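PDB 6K93: type III effector XopAI from Xanthomonas citri, which is a type III effector with a mono-ADP-ribosyltransferase fold, whose ADP-ribosyltransferase domain probably binds arginine-containing peptides. Local coordinates for residues 263-268 with 307-312; 219-224 with 251-256; 113-118 with 200-205. All blocks are in the same frame, centred on the assembly; numbering follows the deposited sequence.

In the fold
Contacts 1 and 2 lie together in the strand-rich half of the chain; contact 3 lies in the helical half, on the other side of the chain's centre. Contacts 1 and 2 have centres about 10 Å apart and touch. Strands 218-224 and 262-268 are neighbours in one mixed sheet, and S266 O lies 2.7 Å from V220 N, a probable hydrogen bond. Contact 3 is about 28 Å from each of the others, centre to centre, with nearest atoms about 14 Å apart. Helix 194-209 of contact 3 is followed in the chain by strand 218-224 of contact 2. All three contacts belong to the ADP-ribosyltransferase family region.

Contact 1. Residues 263-268 with 307-312; sequences EWESNS and RLKIYQ
This contact is a parallel strand pair in the mixed five-stranded sheet of the mono-ADP-ribosyltransferase fold. The axes of strands 263-268 and 308-312 are nearly parallel and approach to 4.6 Å. W264 sits beside I310, and E265 beside Y311. Five backbone hydrogen bonds join them, from E263 N to L308 O at one end to N267 N to Q312 O at the other.

W264, I310, S266 and Q312 share one face of the sheet. I310 CD1 lies over the five-membered ring of W264, 3.8 Å from its centroid, in a CH-pi contact. The indole also packs in edge-to-face fashion with F247 and Y235.

The face with E263, E265, K309 and Y311 is polar and partly exposed. CG of K309 is anti to the backbone N (chi1 -176°), and the extended chain carries NZ across to E265. K309 NZ makes a salt bridge of 2.9 Å with E265 OE1, which it meets on the anti side, 31° out of the carboxylate plane. A water donates to E263 OE1 and accepts a weak bond from K309 NZ. The E265 carboxylate lies beside the Y311 ring, its plane turned 57° from it. Y311 OH is hydrogen-bonded to E300 and takes a weak bond from K309 NZ.

On the W264 side of the sheet, Q312 NE2 gives a nearly straight bond to S266 OG, 3.0 Å long and in the amide plane.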
loop_
_atom_site.group_PDB
_atom_site.type_symbol
_atom_site.label_atom_id
_atom_site.label_comp_id
_atom_site.label_asym_id
_atom_site.label_seq_id
_atom_site.Cartn_x
_atom_site.Cartn_y
_atom_site.Cartn_z
ATOM N N GLU A 263 -2.248 -17.327 -8.110
ATOM C CA GLU A 263 -1.365 -17.397 -6.955
ATOM C C GLU A 263 0.005 -16.888 -7.348
ATOM O O GLU A 263 0.405 -16.986 -8.508
ATOM C CB GLU A 263 -1.216 -18.808 -6.405
ATOM C CG GLU A 263 -2.484 -19.316 -5.765
ATOM C CD GLU A 263 -2.409 -20.778 -5.346
ATOM O OE1 GLU A 263 -1.382 -21.459 -5.605
ATOM O OE2 GLU A 263 -3.391 -21.251 -4.732
ATOM N N TRP A 264 0.739 -16.369 -6.365
ATOM C CA TRP A 264 2.120 -15.998 -6.576
ATOM C C TRP A 264 3.006 -16.592 -5.490
ATOM O O TRP A 264 2.612 -16.670 -4.328
ATOM C CB TRP A 264 2.364 -14.500 -6.499
ATOM C CG TRP A 264 1.814 -13.539 -7.474
ATOM C CD1 TRP A 264 2.558 -12.791 -8.324
ATOM C CD2 TRP A 264 0.457 -13.073 -7.601
ATOM N NE1 TRP A 264 1.757 -11.906 -9.010
ATOM C CE2 TRP A 264 0.465 -12.061 -8.589
ATOM C CE3 TRP A 264 -0.755 -13.411 -6.996
ATOM C CZ2 TRP A 264 -0.694 -11.383 -8.983
ATOM C CZ3 TRP A 264 -1.912 -12.754 -7.406
ATOM C CH2 TRP A 264 -1.870 -11.748 -8.378
ATOM N N GLU A 265 4.233 -16.925 -5.872
ATOM C CA GLU A 265 5.340 -17.142 -4.953
ATOM C C GLU A 265 6.386 -16.110 -5.314
ATOM O O GLU A 265 6.948 -16.180 -6.407
ATOM C CB GLU A 265 5.933 -18.546 -5.062
ATOM C CG GLU A 265 5.015 -19.642 -4.605
ATOM C CD GLU A 265 5.744 -21.013 -4.428
ATOM O OE1 GLU A 265 5.038 -21.994 -4.420
ATOM O OE2 GLU A 265 6.968 -21.005 -4.334
ATOM N N SER A 266 6.596 -15.123 -4.454
ATOM C CA SER A 266 7.510 -14.020 -4.736
ATOM C C SER A 266 8.675 -14.018 -3.758
ATOM O O SER A 266 8.481 -14.008 -2.532
ATOM C CB SER A 266 6.816 -12.663 -4.648
ATOM O OG SER A 266 5.623 -12.594 -5.423
ATOM N N ASN A 267 9.886 -13.989 -4.300
ATOM C CA ASN A 267 11.058 -13.886 -3.448
ATOM C C ASN A 267 11.266 -12.439 -3.069
ATOM O O ASN A 267 11.495 -11.595 -3.931
ATOM C CB ASN A 267 12.284 -14.456 -4.150
ATOM C CG ASN A 267 12.198 -15.944 -4.300
ATOM O OD1 ASN A 267 12.113 -16.670 -3.313
ATOM N ND2 ASN A 267 12.167 -16.408 -5.536
ATOM N N SER A 268 11.168 -12.163 -1.783
ATOM C CA SER A 268 11.329 -10.820 -1.259
ATOM C C SER A 268 12.759 -10.594 -0.813
ATOM O O SER A 268 13.393 -11.489 -0.244
ATOM C CB SER A 268 10.391 -10.610 -0.071
ATOM O OG SER A 268 10.587 -9.363 0.539
ATOM N N ARG A 307 -5.578 -20.959 -11.868
ATOM C CA ARG A 307 -5.428 -20.984 -13.320
ATOM C C ARG A 307 -4.042 -20.512 -13.731
ATOM O O ARG A 307 -3.493 -20.986 -14.734
ATOM C CB ARG A 307 -6.493 -20.116 -13.985
ATOM C CG ARG A 307 -7.936 -20.560 -13.753
ATOM C CD ARG A 307 -8.175 -22.015 -14.139
ATOM N NE ARG A 307 -7.814 -22.317 -15.527
ATOM C CZ ARG A 307 -8.567 -22.025 -16.578
ATOM N NH1 ARG A 307 -9.735 -21.420 -16.425
ATOM N NH2 ARG A 307 -8.143 -22.341 -17.792
ATOM N N LEU A 308 -3.464 -19.598 -12.960
ATOM C CA LEU A 308 -2.136 -19.068 -13.197
ATOM C C LEU A 308 -1.405 -19.004 -11.867
ATOM O O LEU A 308 -1.950 -18.524 -10.865
ATOM C CB LEU A 308 -2.174 -17.689 -13.827
ATOM C CG LEU A 308 -2.825 -17.818 -15.211
ATOM C CD1 LEU A 308 -3.534 -16.535 -15.615
ATOM C CD2 LEU A 308 -1.791 -18.278 -16.245
ATOM N N LYS A 309 -0.175 -19.501 -11.854
ATOM C CA LYS A 309 0.691 -19.400 -10.687
ATOM C C LYS A 309 1.996 -18.745 -11.118
ATOM O O LYS A 309 2.707 -19.257 -11.999
ATOM C CB LYS A 309 0.959 -20.754 -10.046
ATOM C CG LYS A 309 1.769 -20.583 -8.792
ATOM C CD LYS A 309 1.837 -21.858 -7.990
ATOM C CE LYS A 309 2.735 -21.667 -6.792
ATOM N NZ LYS A 309 2.870 -22.941 -6.012
ATOM N N ILE A 310 2.298 -17.604 -10.507
ATOM C CA ILE A 310 3.414 -16.766 -10.918
ATOM C C ILE A 310 4.549 -16.932 -9.925
ATOM O O ILE A 310 4.353 -16.735 -8.727
ATOM C CB ILE A 310 2.979 -15.294 -10.991
ATOM C CG1 ILE A 310 1.823 -15.134 -11.982
ATOM C CG2 ILE A 310 4.163 -14.392 -11.320
ATOM C CD1 ILE A 310 1.018 -13.893 -11.745
ATOM N N TYR A 311 5.728 -17.279 -10.421
ATOM C CA TYR A 311 6.948 -17.325 -9.628
ATOM C C TYR A 311 7.810 -16.139 -10.022
ATOM O O TYR A 311 8.127 -15.973 -11.198
ATOM C CB TYR A 311 7.707 -18.624 -9.866
ATOM C CG TYR A 311 6.930 -19.867 -9.500
ATOM C CD1 TYR A 311 5.960 -20.381 -10.343
ATOM C CD2 TYR A 311 7.167 -20.525 -8.301
ATOM C CE1 TYR A 311 5.253 -21.510 -10.021
ATOM C CE2 TYR A 311 6.470 -21.660 -7.974
ATOM C CZ TYR A 311 5.516 -22.151 -8.830
ATOM O OH TYR A 311 4.829 -23.296 -8.507
ATOM N N GLN A 312 8.123 -15.281 -9.067
ATOM C CA GLN A 312 8.898 -14.096 -9.393
ATOM C C GLN A 312 9.828 -13.770 -8.245
ATOM O O GLN A 312 9.622 -14.207 -7.110
ATOM C CB GLN A 312 7.994 -12.903 -9.709
ATOM C CG GLN A 312 7.096 -12.504 -8.572
ATOM C CD GLN A 312 6.181 -11.343 -8.891
ATOM O OE1 GLN A 312 6.126 -10.866 -10.035
ATOM N NE2 GLN A 312 5.443 -10.893 -7.893
HETATM O O HOH W 1 0.861 -21.332 -4.365
#

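Contact 2. Residues 219-224 with 251-256; sequences TVFTGE and ETKNAS
F221 and K253 form the close part of this contact, where an outer strand of the main sheet meets the loop after strand 247-250. The aliphatic chain of K253 lies over one face of the F221 ring and crosses the phenylalanine side chain at about a right angle. K253 CB is 4.0 Å from the ring centroid and 14° off the ring normal, a CH-pi contact. Further along, K253 CD comes within 3.9 Å of F221 CD1. CG of K253 is anti to the backbone N (chi1 -165°), and the extended chain is laid across the ring, with CB over the face and CD near F221 CD1. The ring edge meets the backbone of the loop: E251 O lies near the ring plane, 3.9 Å from F221 CE2.

The rest is looser. No direct hydrogen bond joins the two segments. A water fills that role near T219, giving hydrogen bonds of 2.6 Å to both T219 O and E251 O. V220 CG1 only approaches E251 CA, at 4.3 Å. K253 is exposed, and the contact as a whole lies at the surface.

E251 CB points away from strand 219-224. Its carboxylate makes a salt bridge with R273 and a hydrogen bond with Q284. E251 thus joins the F221 edge to R273 of strand 272-273 and to Q284, just before strand 285-288. F221 is backbone-bonded to S250 just before the loop, and strand 218-224 pairs with strand 262-268. V220 packs on A249, V286 and F288, residues of strands 247-250 and 285-288.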
loop_
_atom_site.group_PDB
_atom_site.type_symbol
_atom_site.label_atom_id
_atom_site.label_comp_id
_atom_site.label_asym_id
_atom_site.label_seq_id
_atom_site.Cartn_x
_atom_site.Cartn_y
_atom_site.Cartn_z
ATOM N N THR A 219 10.477 -16.282 0.603
ATOM C CA THR A 219 9.400 -16.417 -0.363
ATOM C C THR A 219 8.095 -16.036 0.315
ATOM O O THR A 219 7.780 -16.542 1.396
ATOM C CB THR A 219 9.332 -17.850 -0.878
ATOM O OG1 THR A 219 10.598 -18.226 -1.437
ATOM C CG2 THR A 219 8.243 -18.001 -1.909
ATOM N N VAL A 220 7.325 -15.153 -0.328
ATOM C CA VAL A 220 6.055 -14.708 0.229
ATOM C C VAL A 220 4.929 -15.080 -0.738
ATOM O O VAL A 220 5.136 -15.198 -1.947
ATOM C CB VAL A 220 6.034 -13.199 0.576
ATOM C CG1 VAL A 220 7.049 -12.894 1.680
ATOM C CG2 VAL A 220 6.317 -12.326 -0.656
ATOM N N PHE A 221 3.730 -15.269 -0.183
ATOM C CA PHE A 221 2.638 -15.938 -0.867
ATOM C C PHE A 221 1.449 -15.002 -1.009
ATOM O O PHE A 221 1.085 -14.298 -0.064
ATOM C CB PHE A 221 2.263 -17.216 -0.082
ATOM C CG PHE A 221 3.428 -18.133 0.133
ATOM C CD1 PHE A 221 3.810 -19.003 -0.849
ATOM C CD2 PHE A 221 4.169 -18.045 1.300
ATOM C CE1 PHE A 221 4.933 -19.812 -0.656
ATOM C CE2 PHE A 221 5.280 -18.862 1.494
ATOM C CZ PHE A 221 5.641 -19.711 0.507
ATOM N N THR A 222 0.846 -15.034 -2.192
ATOM C CA THR A 222 -0.307 -14.219 -2.515
ATOM C C THR A 222 -1.312 -15.028 -3.317
ATOM O O THR A 222 -0.949 -15.856 -4.150
ATOM C CB THR A 222 0.117 -13.002 -3.369
ATOM O OG1 THR A 222 1.155 -12.286 -2.721
ATOM C CG2 THR A 222 -1.066 -12.059 -3.652
ATOM N N GLY A 223 -2.583 -14.735 -3.090
ATOM C CA GLY A 223 -3.645 -15.228 -3.945
ATOM C C GLY A 223 -4.635 -14.115 -4.215
ATOM O O GLY A 223 -5.030 -13.434 -3.267
ATOM N N GLU A 224 -5.074 -13.967 -5.475
ATOM C CA GLU A 224 -6.063 -12.961 -5.846
ATOM C C GLU A 224 -6.965 -13.544 -6.915
ATOM O O GLU A 224 -6.558 -14.436 -7.653
ATOM C CB GLU A 224 -5.399 -11.675 -6.372
ATOM C CG GLU A 224 -4.552 -10.915 -5.385
ATOM C CD GLU A 224 -4.135 -9.587 -5.889
ATOM O OE1 GLU A 224 -4.958 -8.913 -6.559
ATOM O OE2 GLU A 224 -3.003 -9.143 -5.578
ATOM N N GLU A 251 3.952 -14.021 4.761
ATOM C CA GLU A 251 5.135 -14.820 5.064
ATOM C C GLU A 251 4.781 -16.291 5.179
ATOM O O GLU A 251 5.630 -17.162 4.954
ATOM C CB GLU A 251 5.765 -14.351 6.356
ATOM C CG GLU A 251 6.259 -12.937 6.328
ATOM C CD GLU A 251 6.777 -12.467 7.684
ATOM O OE1 GLU A 251 7.150 -13.315 8.494
ATOM O OE2 GLU A 251 6.798 -11.251 7.889
ATOM N N THR A 252 3.545 -16.588 5.562
ATOM C CA THR A 252 3.069 -17.942 5.768
ATOM C C THR A 252 2.065 -18.306 4.688
ATOM O O THR A 252 1.334 -17.446 4.175
ATOM C CB THR A 252 2.440 -18.069 7.166
ATOM O OG1 THR A 252 1.482 -17.022 7.368
ATOM C CG2 THR A 252 3.502 -17.949 8.236
ATOM N N LYS A 253 2.026 -19.586 4.344
ATOM C CA LYS A 253 1.085 -20.103 3.369
ATOM C C LYS A 253 -0.002 -20.872 4.109
ATOM O O LYS A 253 -0.109 -22.095 4.060
ATOM C CB LYS A 253 1.797 -20.943 2.338
ATOM C CG LYS A 253 0.931 -21.188 1.125
ATOM C CD LYS A 253 1.607 -22.033 0.097
ATOM C CE LYS A 253 0.752 -22.112 -1.164
ATOM N NZ LYS A 253 1.296 -23.111 -2.127
ATOM N N ASN A 254 -0.783 -20.111 4.853
ATOM C CA ASN A 254 -1.865 -20.668 5.643
ATOM C C ASN A 254 -2.909 -21.313 4.758
ATOM O O ASN A 254 -3.160 -20.878 3.631
ATOM C CB ASN A 254 -2.562 -19.563 6.465
ATOM C CG ASN A 254 -1.596 -18.713 7.222
ATOM O OD1 ASN A 254 -0.911 -17.862 6.645
ATOM N ND2 ASN A 254 -1.457 -19.000 8.524
ATOM N N ALA A 255 -3.553 -22.345 5.304
ATOM C CA ALA A 255 -4.743 -22.883 4.682
ATOM C C ALA A 255 -5.782 -21.782 4.589
ATOM O O ALA A 255 -5.958 -20.995 5.521
ATOM C CB ALA A 255 -5.290 -24.049 5.499
ATOM N N SER A 256 -6.467 -21.727 3.460
ATOM C CA SER A 256 -7.461 -20.688 3.215
ATOM C C SER A 256 -8.729 -21.346 2.708
ATOM O O SER A 256 -8.713 -22.440 2.126
ATOM C CB SER A 256 -6.944 -19.637 2.235
ATOM O OG SER A 256 -5.792 -19.002 2.774
HETATM O O HOH W 2 8.061 -17.151 3.911
#

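Contact 3. Residues 113-118 with 200-205; sequences FRSTPE and AKCIIS
The backbone of 113-116 is extended and passes beside helix 194-209, coming closest where the CA atoms of R114 and S205 are 4.5 Å apart, before the chain turns into helix 117-128. One direct hydrogen bond joins the segments, from S115 N to S205 OG, 2.8 Å long and nearly straight at 167°. With chi1 at -173°, the S205 hydroxyl swings clear of its backbone N to reach the passing chain.

D167 ties the two serines together. One of its carboxylate oxygens is hydrogen-bonded to S115 OG and the other to S205 OG. The hydroxyl of S205 thus holds both the S115 amide and this carboxylate. S115 CB also rests 4.0 Å from C202 SG.

F113 CB points at the helix. I204 CG2 sits over one face of the F113 ring, 3.8 Å from the centroid and 20° off the normal, in a CH-pi contact. The ring edge faces the backbone, with F113 CE1 3.4 Å from K201 O. R114 NH1 is hydrogen-bonded to F113 O at 2.9 Å, from above the carbonyl plane, and also to A111 O.

T116 is the N-cap of helix 117-128. The contact is buried among helices. F113 and I204 both reach V106 of helix 95-109. C202 packs on R120 and F123 of helix 117-128 and on A170 of helix 165-174.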
loop_
_atom_site.group_PDB
_atom_site.type_symbol
_atom_site.label_atom_id
_atom_site.label_comp_id
_atom_site.label_asym_id
_atom_site.label_seq_id
_atom_site.Cartn_x
_atom_site.Cartn_y
_atom_site.Cartn_z
ATOM N N PHE A 113 11.749 8.169 -1.405
ATOM C CA PHE A 113 10.411 8.749 -1.388
ATOM C C PHE A 113 9.978 9.038 0.042
ATOM O O PHE A 113 10.063 8.169 0.903
ATOM C CB PHE A 113 9.416 7.780 -2.056
ATOM C CG PHE A 113 8.038 8.368 -2.258
ATOM C CD1 PHE A 113 7.172 8.535 -1.194
ATOM C CD2 PHE A 113 7.611 8.726 -3.520
ATOM C CE1 PHE A 113 5.938 9.083 -1.376
ATOM C CE2 PHE A 113 6.350 9.271 -3.709
ATOM C CZ PHE A 113 5.518 9.444 -2.635
ATOM N N ARG A 114 9.494 10.251 0.291
ATOM C CA ARG A 114 8.977 10.608 1.603
ATOM C C ARG A 114 7.774 11.533 1.480
ATOM O O ARG A 114 7.776 12.479 0.684
ATOM C CB ARG A 114 10.051 11.323 2.460
ATOM C CG ARG A 114 11.299 10.514 2.769
ATOM C CD ARG A 114 11.000 9.394 3.778
ATOM N NE ARG A 114 12.188 8.691 4.222
ATOM C CZ ARG A 114 12.796 7.719 3.550
ATOM N NH1 ARG A 114 12.362 7.329 2.368
ATOM N NH2 ARG A 114 13.878 7.119 4.071
ATOM N N SER A 115 6.773 11.302 2.324
ATOM C CA SER A 115 5.656 12.221 2.408
ATOM C C SER A 115 6.084 13.512 3.109
ATOM O O SER A 115 6.920 13.514 4.013
ATOM C CB SER A 115 4.476 11.609 3.165
ATOM O OG SER A 115 4.818 11.402 4.553
ATOM N N THR A 116 5.512 14.616 2.672
ATOM C CA THR A 116 5.704 15.929 3.279
ATOM C C THR A 116 4.668 16.142 4.368
ATOM O O THR A 116 3.635 15.460 4.407
ATOM C CB THR A 116 5.558 17.027 2.234
ATOM O OG1 THR A 116 4.203 17.048 1.777
ATOM C CG2 THR A 116 6.509 16.809 1.083
ATOM N N PRO A 117 4.903 17.103 5.262
ATOM C CA PRO A 117 3.866 17.427 6.254
ATOM C C PRO A 117 2.521 17.730 5.628
ATOM O O PRO A 117 1.489 17.264 6.122
ATOM C CB PRO A 117 4.453 18.657 6.979
ATOM C CG PRO A 117 5.953 18.446 6.876
ATOM C CD PRO A 117 6.147 17.878 5.474
ATOM N N GLU A 118 2.513 18.474 4.524
ATOM C CA GLU A 118 1.268 18.791 3.835
ATOM C C GLU A 118 0.583 17.524 3.310
ATOM O O GLU A 118 -0.635 17.368 3.436
ATOM C CB GLU A 118 1.593 19.779 2.709
ATOM C CG GLU A 118 2.109 21.165 3.208
ATOM C CD GLU A 118 3.514 21.179 3.821
ATOM O OE1 GLU A 118 4.358 20.295 3.527
ATOM O OE2 GLU A 118 3.788 22.108 4.612
ATOM N N ALA A 200 -1.823 6.834 -0.969
ATOM C CA ALA A 200 -0.656 6.212 -1.591
ATOM C C ALA A 200 0.635 6.869 -1.135
ATOM O O ALA A 200 1.628 6.180 -0.862
ATOM C CB ALA A 200 -0.797 6.270 -3.114
ATOM N N LYS A 201 0.658 8.205 -1.054
ATOM C CA LYS A 201 1.900 8.885 -0.704
ATOM C C LYS A 201 2.385 8.468 0.672
ATOM O O LYS A 201 3.582 8.280 0.885
ATOM C CB LYS A 201 1.699 10.401 -0.772
ATOM C CG LYS A 201 1.368 10.873 -2.167
ATOM C CD LYS A 201 1.030 12.343 -2.205
ATOM C CE LYS A 201 0.562 12.719 -3.591
ATOM N NZ LYS A 201 -0.094 14.068 -3.608
ATOM N N CYS A 202 1.482 8.339 1.623
ATOM C CA CYS A 202 1.892 7.993 2.977
ATOM C C CYS A 202 2.233 6.514 3.122
ATOM O O CYS A 202 3.161 6.177 3.865
ATOM C CB CYS A 202 0.816 8.424 3.963
ATOM S SG CYS A 202 0.820 10.228 4.173
ATOM N N ILE A 203 1.557 5.622 2.403
ATOM C CA ILE A 203 1.953 4.217 2.457
ATOM C C ILE A 203 3.325 4.031 1.830
ATOM O O ILE A 203 4.186 3.346 2.378
ATOM C CB ILE A 203 0.910 3.320 1.769
ATOM C CG1 ILE A 203 -0.444 3.384 2.468
ATOM C CG2 ILE A 203 1.422 1.879 1.721
ATOM C CD1 ILE A 203 -1.561 2.675 1.696
ATOM N N ILE A 204 3.557 4.633 0.664
ATOM C CA ILE A 204 4.849 4.496 -0.000
ATOM C C ILE A 204 5.949 5.058 0.880
ATOM O O ILE A 204 7.012 4.454 1.021
ATOM C CB ILE A 204 4.834 5.175 -1.382
ATOM C CG1 ILE A 204 3.834 4.460 -2.287
ATOM C CG2 ILE A 204 6.216 5.155 -2.012
ATOM C CD1 ILE A 204 3.570 5.186 -3.598
ATOM N N SER A 205 5.712 6.227 1.468
ATOM C CA SER A 205 6.670 6.835 2.379
ATOM C C SER A 205 6.980 5.910 3.538
ATOM O O SER A 205 8.146 5.744 3.908
ATOM C CB SER A 205 6.095 8.167 2.871
ATOM O OG SER A 205 7.047 8.860 3.637
#